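Alpha-1,3-glucanase (Bacillus circulans, PDB 5ZRU) probably hydrolyses the alpha-1,3-linked glucose chains of alpha-1,3-glucan, this chain being the GH87 catalytic unit of a longer, multidomain enzyme. Local coordinates at residues 427-439 against 451-465. Sequence-based numbering, arbitrary orientation.
Sequences DTVGGSAIRMNTV and IVFSDTTIINSGTSR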
ATOM      1  N   ASP A 427       5.398  -7.199   7.741  1.00 10.94           N
ATOM      2  CA  ASP A 427       4.092  -7.584   8.294  1.00 11.98           C
ATOM      3  C   ASP A 427       3.029  -7.860   7.222  1.00 12.93           C
ATOM      4  O   ASP A 427       1.893  -7.400   7.326  1.00 14.01           O
ATOM      5  CB  ASP A 427       3.584  -6.513   9.273  1.00 10.38           C
ATOM      6  CG  ASP A 427       4.373  -6.474  10.561  1.00 14.34           C
ATOM      7  OD1 ASP A 427       4.978  -7.505  10.911  1.00 11.14           O
ATOM      8  OD2 ASP A 427       4.374  -5.415  11.226  1.00 12.87           O
ATOM      9  N   THR A 428       3.380  -8.642   6.203  1.00 13.21           N
ATOM     10  CA  THR A 428       2.347  -9.032   5.246  1.00 11.08           C
ATOM     11  C   THR A 428       1.415 -10.063   5.876  1.00 10.41           C
ATOM     12  O   THR A 428       1.793 -10.802   6.788  1.00 12.29           O
ATOM     13  CB  THR A 428       2.948  -9.600   3.953  1.00 11.22           C
ATOM     14  OG1 THR A 428       3.637 -10.822   4.232  1.00 11.17           O
ATOM     15  CG2 THR A 428       3.916  -8.607   3.327  1.00 10.22           C
ATOM     16  N   VAL A 429       0.179 -10.104   5.380  1.00  8.40           N
ATOM     17  CA  VAL A 429      -0.834 -11.046   5.847  1.00 10.08           C
ATOM     18  C   VAL A 429      -1.374 -11.797   4.641  1.00  9.15           C
ATOM     19  O   VAL A 429      -1.804 -11.177   3.664  1.00 10.49           O
ATOM     20  CB  VAL A 429      -1.982 -10.343   6.601  1.00 11.34           C
ATOM     21  CG1 VAL A 429      -3.096 -11.342   6.909  1.00 10.46           C
ATOM     22  CG2 VAL A 429      -1.464  -9.701   7.900  1.00 11.26           C
ATOM     23  N   GLY A 430      -1.355 -13.127   4.712  1.00 10.31           N
ATOM     24  CA  GLY A 430      -1.889 -13.924   3.628  1.00 10.42           C
ATOM     25  C   GLY A 430      -1.045 -13.934   2.379  1.00  9.15           C
ATOM     26  O   GLY A 430      -1.525 -14.347   1.320  1.00  8.17           O
ATOM     27  N   GLY A 431       0.208 -13.503   2.463  1.00  9.41           N
ATOM     28  CA  GLY A 431       1.012 -13.441   1.258  1.00  9.83           C
ATOM     29  C   GLY A 431       2.502 -13.289   1.479  1.00  9.91           C
ATOM     30  O   GLY A 431       3.065 -13.904   2.384  1.00  9.74           O
ATOM     31  N   SER A 432       3.139 -12.450   0.667  1.00  8.03           N
ATOM     32  CA  SER A 432       4.586 -12.457   0.499  1.00  9.17           C
ATOM     33  C   SER A 432       5.096 -11.027   0.515  1.00  9.27           C
ATOM     34  O   SER A 432       4.355 -10.091   0.220  1.00  7.55           O
ATOM     35  CB  SER A 432       4.986 -13.114  -0.832  1.00 10.07           C
ATOM     36  OG  SER A 432       4.384 -14.393  -0.967  1.00 10.11           O
ATOM     37  N   ALA A 433       6.376 -10.857   0.854  1.00  9.47           N
ATOM     38  CA  ALA A 433       6.989  -9.554   0.621  1.00  9.11           C
ATOM     39  C   ALA A 433       7.162  -9.304  -0.867  1.00  8.28           C
ATOM     40  O   ALA A 433       6.909  -8.196  -1.353  1.00  6.82           O
ATOM     41  CB  ALA A 433       8.340  -9.446   1.325  1.00  7.27           C
ATOM     42  N   ILE A 434       7.574 -10.335  -1.604  1.00  8.39           N
ATOM     43  CA  ILE A 434       7.856 -10.262  -3.030  1.00  8.59           C
ATOM     44  C   ILE A 434       7.246 -11.488  -3.692  1.00  9.20           C
ATOM     45  O   ILE A 434       7.434 -12.609  -3.207  1.00  9.14           O
ATOM     46  CB  ILE A 434       9.371 -10.233  -3.313  1.00 10.52           C
ATOM     47  CG1 ILE A 434      10.003  -8.923  -2.852  1.00  9.00           C
ATOM     48  CG2 ILE A 434       9.648 -10.467  -4.800  1.00  7.72           C
ATOM     49  CD1 ILE A 434      11.513  -9.004  -2.798  1.00  9.69           C
ATOM     50  N   ARG A 435       6.540 -11.289  -4.810  1.00  8.48           N
ATOM     51  CA  ARG A 435       6.076 -12.431  -5.580  1.00  9.11           C
ATOM     52  C   ARG A 435       6.246 -12.165  -7.069  1.00 11.17           C
ATOM     53  O   ARG A 435       6.241 -11.018  -7.532  1.00  8.09           O
ATOM     54  CB  ARG A 435       4.613 -12.802  -5.260  1.00 10.70           C
ATOM     55  CG  ARG A 435       3.545 -11.940  -5.933  1.00 10.36           C
ATOM     56  CD  ARG A 435       2.154 -12.476  -5.601  1.00  9.78           C
ATOM     57  NE  ARG A 435       1.101 -11.615  -6.137  1.00  9.58           N
ATOM     58  CZ  ARG A 435      -0.128 -12.035  -6.418  1.00 10.67           C
ATOM     59  NH1 ARG A 435      -0.461 -13.307  -6.217  1.00 14.11           N
ATOM     60  NH2 ARG A 435      -1.026 -11.186  -6.907  1.00 10.02           N
ATOM     61  N   MET A 436       6.440 -13.247  -7.812  1.00  8.43           N
ATOM     62  CA  MET A 436       6.341 -13.222  -9.264  1.00  8.42           C
ATOM     63  C   MET A 436       5.499 -14.419  -9.666  1.00 12.04           C
ATOM     64  O   MET A 436       5.635 -15.490  -9.071  1.00 11.09           O
ATOM     65  CB  MET A 436       7.717 -13.293  -9.926  1.00  7.74           C
ATOM     66  CG  MET A 436       8.678 -12.181  -9.499  1.00  9.49           C
ATOM     67  SD  MET A 436      10.303 -12.345 -10.281  1.00 10.78           S
ATOM     68  CE  MET A 436       9.915 -12.061 -12.003  1.00  9.21           C
ATOM     69  N   ASN A 437       4.617 -14.243 -10.645  1.00  9.76           N
ATOM     70  CA  ASN A 437       3.961 -15.408 -11.228  1.00 12.99           C
ATOM     71  C   ASN A 437       3.670 -15.123 -12.693  1.00 10.59           C
ATOM     72  O   ASN A 437       3.846 -14.002 -13.175  1.00 10.53           O
ATOM     73  CB  ASN A 437       2.697 -15.825 -10.443  1.00 10.81           C
ATOM     74  CG  ASN A 437       1.531 -14.839 -10.554  1.00 12.50           C
ATOM     75  OD1 ASN A 437       1.267 -14.254 -11.599  1.00 13.06           O
ATOM     76  ND2 ASN A 437       0.795 -14.687  -9.448  1.00 14.12           N
ATOM     77  N   THR A 438       3.236 -16.167 -13.404  1.00 10.13           N
ATOM     78  CA  THR A 438       2.797 -16.036 -14.788  1.00 12.53           C
ATOM     79  C   THR A 438       1.316 -16.387 -14.922  1.00 17.25           C
ATOM     80  O   THR A 438       0.875 -16.873 -15.966  1.00 15.91           O
ATOM     81  CB  THR A 438       3.658 -16.896 -15.720  1.00 11.40           C
ATOM     82  OG1 THR A 438       3.669 -18.262 -15.266  1.00 13.80           O
ATOM     83  CG2 THR A 438       5.102 -16.384 -15.737  1.00 13.11           C
ATOM     84  N   VAL A 439       0.525 -16.111 -13.876  1.00 12.27           N
ATOM     85  CA  VAL A 439      -0.882 -16.517 -13.880  1.00 13.86           C
ATOM     86  C   VAL A 439      -1.800 -15.566 -14.642  1.00 17.07           C
ATOM     87  O   VAL A 439      -2.936 -15.941 -14.953  1.00 20.86           O
ATOM     88  CB  VAL A 439      -1.369 -16.698 -12.426  1.00 17.13           C
ATOM     89  CG1 VAL A 439      -1.792 -15.371 -11.828  1.00 19.20           C
ATOM     90  CG2 VAL A 439      -2.503 -17.716 -12.358  1.00 23.49           C
ATOM     91  N   ILE A 451      15.599  -9.141 -14.413  1.00 10.43           N
ATOM     92  CA  ILE A 451      14.893  -8.429 -13.358  1.00  8.74           C
ATOM     93  C   ILE A 451      15.724  -8.540 -12.088  1.00 11.60           C
ATOM     94  O   ILE A 451      16.336  -9.584 -11.834  1.00 13.81           O
ATOM     95  CB  ILE A 451      13.474  -9.021 -13.171  1.00 10.06           C
ATOM     96  CG1 ILE A 451      12.550  -8.554 -14.301  1.00  9.00           C
ATOM     97  CG2 ILE A 451      12.900  -8.722 -11.772  1.00 10.92           C
ATOM     98  CD1 ILE A 451      11.219  -9.315 -14.362  1.00  9.84           C
ATOM     99  N   VAL A 452      15.777  -7.462 -11.303  1.00 10.61           N
ATOM    100  CA  VAL A 452      16.654  -7.395 -10.138  1.00 10.03           C
ATOM    101  C   VAL A 452      15.848  -6.996  -8.909  1.00 13.10           C
ATOM    102  O   VAL A 452      15.086  -6.024  -8.952  1.00 11.20           O
ATOM    103  CB  VAL A 452      17.808  -6.397 -10.353  1.00 10.74           C
ATOM    104  CG1 VAL A 452      18.564  -6.173  -9.050  1.00 17.06           C
ATOM    105  CG2 VAL A 452      18.745  -6.898 -11.438  1.00 14.55           C
ATOM    106  N   PHE A 453      16.044  -7.730  -7.810  1.00  9.14           N
ATOM    107  CA  PHE A 453      15.642  -7.311  -6.471  1.00 10.14           C
ATOM    108  C   PHE A 453      16.906  -7.156  -5.641  1.00 11.32           C
ATOM    109  O   PHE A 453      17.754  -8.054  -5.638  1.00 13.37           O
ATOM    110  CB  PHE A 453      14.725  -8.339  -5.795  1.00  9.77           C
ATOM    111  CG  PHE A 453      13.414  -8.558  -6.504  1.00 10.14           C
ATOM    112  CD1 PHE A 453      13.304  -9.487  -7.530  1.00 11.43           C
ATOM    113  CD2 PHE A 453      12.288  -7.840  -6.128  1.00  8.26           C
ATOM    114  CE1 PHE A 453      12.097  -9.697  -8.170  1.00 11.16           C
ATOM    115  CE2 PHE A 453      11.074  -8.041  -6.769  1.00 10.90           C
ATOM    116  CZ  PHE A 453      10.977  -8.974  -7.791  1.00 10.75           C
ATOM    117  N   SER A 454      17.047  -6.037  -4.935  1.00  9.87           N
ATOM    118  CA  SER A 454      18.270  -5.895  -4.159  1.00  9.95           C
ATOM    119  C   SER A 454      18.049  -5.011  -2.948  1.00 11.57           C
ATOM    120  O   SER A 454      17.090  -4.233  -2.878  1.00  9.02           O
ATOM    121  CB  SER A 454      19.420  -5.317  -4.993  1.00 12.73           C
ATOM    122  OG  SER A 454      19.297  -3.906  -5.079  1.00 14.15           O
ATOM    123  N   ASP A 455      18.969  -5.153  -1.997  1.00  7.54           N
ATOM    124  CA  ASP A 455      19.143  -4.220  -0.894  1.00  9.98           C
ATOM    125  C   ASP A 455      17.843  -4.032  -0.128  1.00  9.91           C
ATOM    126  O   ASP A 455      17.360  -2.919   0.059  1.00 10.35           O
ATOM    127  CB  ASP A 455      19.694  -2.890  -1.417  1.00  9.75           C
ATOM    128  CG  ASP A 455      21.089  -3.039  -1.982  1.00 12.83           C
ATOM    129  OD1 ASP A 455      22.040  -3.102  -1.174  1.00 14.38           O
ATOM    130  OD2 ASP A 455      21.231  -3.134  -3.222  1.00 16.24           O
ATOM    131  N   THR A 456      17.258  -5.140   0.306  1.00  9.05           N
ATOM    132  CA  THR A 456      15.888  -5.086   0.799  1.00 10.11           C
ATOM    133  C   THR A 456      15.771  -5.906   2.072  1.00 11.10           C
ATOM    134  O   THR A 456      16.348  -6.990   2.173  1.00  9.77           O
ATOM    135  CB  THR A 456      14.907  -5.579  -0.274  1.00 10.38           C
ATOM    136  OG1 THR A 456      14.840  -4.609  -1.331  1.00 11.08           O
ATOM    137  CG2 THR A 456      13.496  -5.795   0.299  1.00 11.27           C
ATOM    138  N   THR A 457      15.045  -5.366   3.047  1.00  8.38           N
ATOM    139  CA  THR A 457      14.783  -6.028   4.317  1.00  8.53           C
ATOM    140  C   THR A 457      13.319  -6.434   4.374  1.00 10.17           C
ATOM    141  O   THR A 457      12.434  -5.622   4.084  1.00  9.87           O
ATOM    142  CB  THR A 457      15.125  -5.110   5.490  1.00 10.20           C
ATOM    143  OG1 THR A 457      16.526  -4.834   5.453  1.00 11.20           O
ATOM    144  CG2 THR A 457      14.774  -5.766   6.833  1.00 11.93           C
ATOM    145  N   ILE A 458      13.082  -7.694   4.733  1.00 10.61           N
ATOM    146  CA  ILE A 458      11.758  -8.299   4.774  1.00  7.53           C
ATOM    147  C   ILE A 458      11.551  -8.819   6.182  1.00  9.45           C
ATOM    148  O   ILE A 458      12.429  -9.505   6.719  1.00 11.25           O
ATOM    149  CB  ILE A 458      11.638  -9.448   3.753  1.00  8.47           C
ATOM    150  CG1 ILE A 458      11.711  -8.912   2.324  1.00 10.86           C
ATOM    151  CG2 ILE A 458      10.380 -10.270   4.024  1.00 10.11           C
ATOM    152  CD1 ILE A 458      12.006  -9.999   1.272  1.00 11.11           C
ATOM    153  N   ILE A 459      10.404  -8.498   6.787  1.00 10.14           N
ATOM    154  CA  ILE A 459      10.170  -8.803   8.197  1.00  9.65           C
ATOM    155  C   ILE A 459       8.761  -9.360   8.375  1.00  9.54           C
ATOM    156  O   ILE A 459       7.789  -8.764   7.896  1.00  9.01           O
ATOM    157  CB  ILE A 459      10.366  -7.560   9.093  1.00 10.74           C
ATOM    158  CG1 ILE A 459      11.766  -6.971   8.916  1.00 10.24           C
ATOM    159  CG2 ILE A 459      10.131  -7.908  10.575  1.00 10.99           C
ATOM    160  CD1 ILE A 459      12.002  -5.689   9.729  1.00 12.95           C
ATOM    161  N   ASN A 460       8.653 -10.499   9.066  1.00  9.61           N
ATOM    162  CA  ASN A 460       7.361 -11.056   9.482  1.00  8.46           C
ATOM    163  C   ASN A 460       6.451 -11.357   8.293  1.00 12.54           C
ATOM    164  O   ASN A 460       5.228 -11.219   8.387  1.00 11.16           O
ATOM    165  CB  ASN A 460       6.628 -10.121  10.452  1.00  7.67           C
ATOM    166  CG  ASN A 460       7.391  -9.867  11.726  1.00 13.49           C
ATOM    167  OD1 ASN A 460       8.202 -10.678  12.154  1.00 13.64           O
ATOM    168  ND2 ASN A 460       7.122  -8.721  12.349  1.00 14.58           N
ATOM    169  N   SER A 461       7.027 -11.780   7.172  1.00 10.38           N
ATOM    170  CA  SER A 461       6.252 -11.968   5.951  1.00  8.15           C
ATOM    171  C   SER A 461       6.235 -13.442   5.544  1.00  9.69           C
ATOM    172  O   SER A 461       6.751 -14.317   6.243  1.00  9.64           O
ATOM    173  CB  SER A 461       6.798 -11.070   4.835  1.00  9.82           C
ATOM    174  OG  SER A 461       6.634  -9.706   5.204  1.00 14.09           O
ATOM    175  N   GLY A 462       5.634 -13.723   4.390  1.00  9.65           N
ATOM    176  CA  GLY A 462       5.263 -15.080   4.052  1.00  9.65           C
ATOM    177  C   GLY A 462       3.989 -15.468   4.784  1.00  8.07           C
ATOM    178  O   GLY A 462       3.476 -14.736   5.629  1.00  8.83           O
ATOM    179  N   THR A 463       3.456 -16.643   4.450  1.00  9.85           N
ATOM    180  CA  THR A 463       2.230 -17.080   5.114  1.00  8.88           C
ATOM    181  C   THR A 463       2.069 -18.585   4.966  1.00  9.57           C
ATOM    182  O   THR A 463       2.649 -19.211   4.077  1.00 10.17           O
ATOM    183  CB  THR A 463       0.984 -16.377   4.549  1.00  8.83           C
ATOM    184  OG1 THR A 463      -0.156 -16.660   5.386  1.00  9.38           O
ATOM    185  CG2 THR A 463       0.695 -16.867   3.113  1.00  7.52           C
ATOM    186  N   SER A 464       1.256 -19.155   5.854  1.00  9.16           N
ATOM    187  CA  SER A 464       0.738 -20.502   5.667  1.00 11.02           C
ATOM    188  C   SER A 464      -0.688 -20.511   5.130  1.00 11.75           C
ATOM    189  O   SER A 464      -1.219 -21.590   4.835  1.00 11.85           O
ATOM    190  CB  SER A 464       0.787 -21.287   6.992  1.00 10.84           C
ATOM    191  OG  SER A 464       2.118 -21.653   7.341  1.00  9.63           O
ATOM    192  N   ARG A 465      -1.332 -19.352   5.000  1.00  9.42           N
ATOM    193  CA  ARG A 465      -2.742 -19.323   4.581  1.00  9.07           C
ATOM    194  C   ARG A 465      -3.023 -18.109   3.692  1.00  9.28           C
ATOM    195  O   ARG A 465      -3.470 -17.062   4.173  1.00 10.30           O
ATOM    196  CB  ARG A 465      -3.657 -19.336   5.793  1.00 10.94           C
ATOM    197  CG  ARG A 465      -5.096 -19.621   5.399  1.00 13.94           C
ATOM    198  CD  ARG A 465      -6.053 -19.424   6.540  1.00 18.21           C
ATOM    199  NE  ARG A 465      -7.404 -19.798   6.127  1.00 19.00           N
ATOM    200  CZ  ARG A 465      -8.473 -19.688   6.908  1.00 21.90           C
ATOM    201  NH1 ARG A 465      -8.339 -19.207   8.127  1.00 15.97           N
ATOM    202  NH2 ARG A 465      -9.668 -20.052   6.463  1.00 21.06           N
TER
HETATM  203  O   HOH W   1       2.348 -10.283   9.347  1.00 13.01           O
HETATM  204  O   HOH W   2      -0.159 -14.502   7.064  1.00  8.58           O
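Asp427 N donates to Ile459 O (2.9 Å), and 427-432 then runs beside 460-463, while beyond the corner at 433-434 strand 435-437 lies across from 451-454 and side chains bridge the space. Asp427 and Asn460 lie side by side, their flat groups only 10° from coplanar; the Asn460 amide supplies an N-H, ND2 donating to the syn lone pair of Asp427 OD1 at 2.9 Å. A carboxylate suits this place because it accepts several N-H groups: Gln52 NE2 also hydrogen-bonds OD1 and the backbone N of Gly51 hydrogen-bonds OD2. At Gly462 a CB would jam against the carbonyl O of Ser461. These segments belong to a right-handed parallel beta-helix, the fold of the pectate lyase-like clan; Ala433, Ile434, Met436, Ile451, Phe453 and Ile458 pack inside it. Small Ala433 CB presses on Ile458 CG2 at 3.5 Å. The Phe453 ring offers two neighbours a face and an edge: Ile434 CG2 lies over the face, 3.9 Å from the centroid (CH-pi), and Met436 SD at the edge, 3.8 Å from Phe453 CE1 (Met-aromatic). Met436's flexible chain, bent at chi3 (66°), turns CE to Ile451 CD1. Replacing Phe453 with alanine would probably leave Ile434 CG2 and Met436 SD without their aromatic partner.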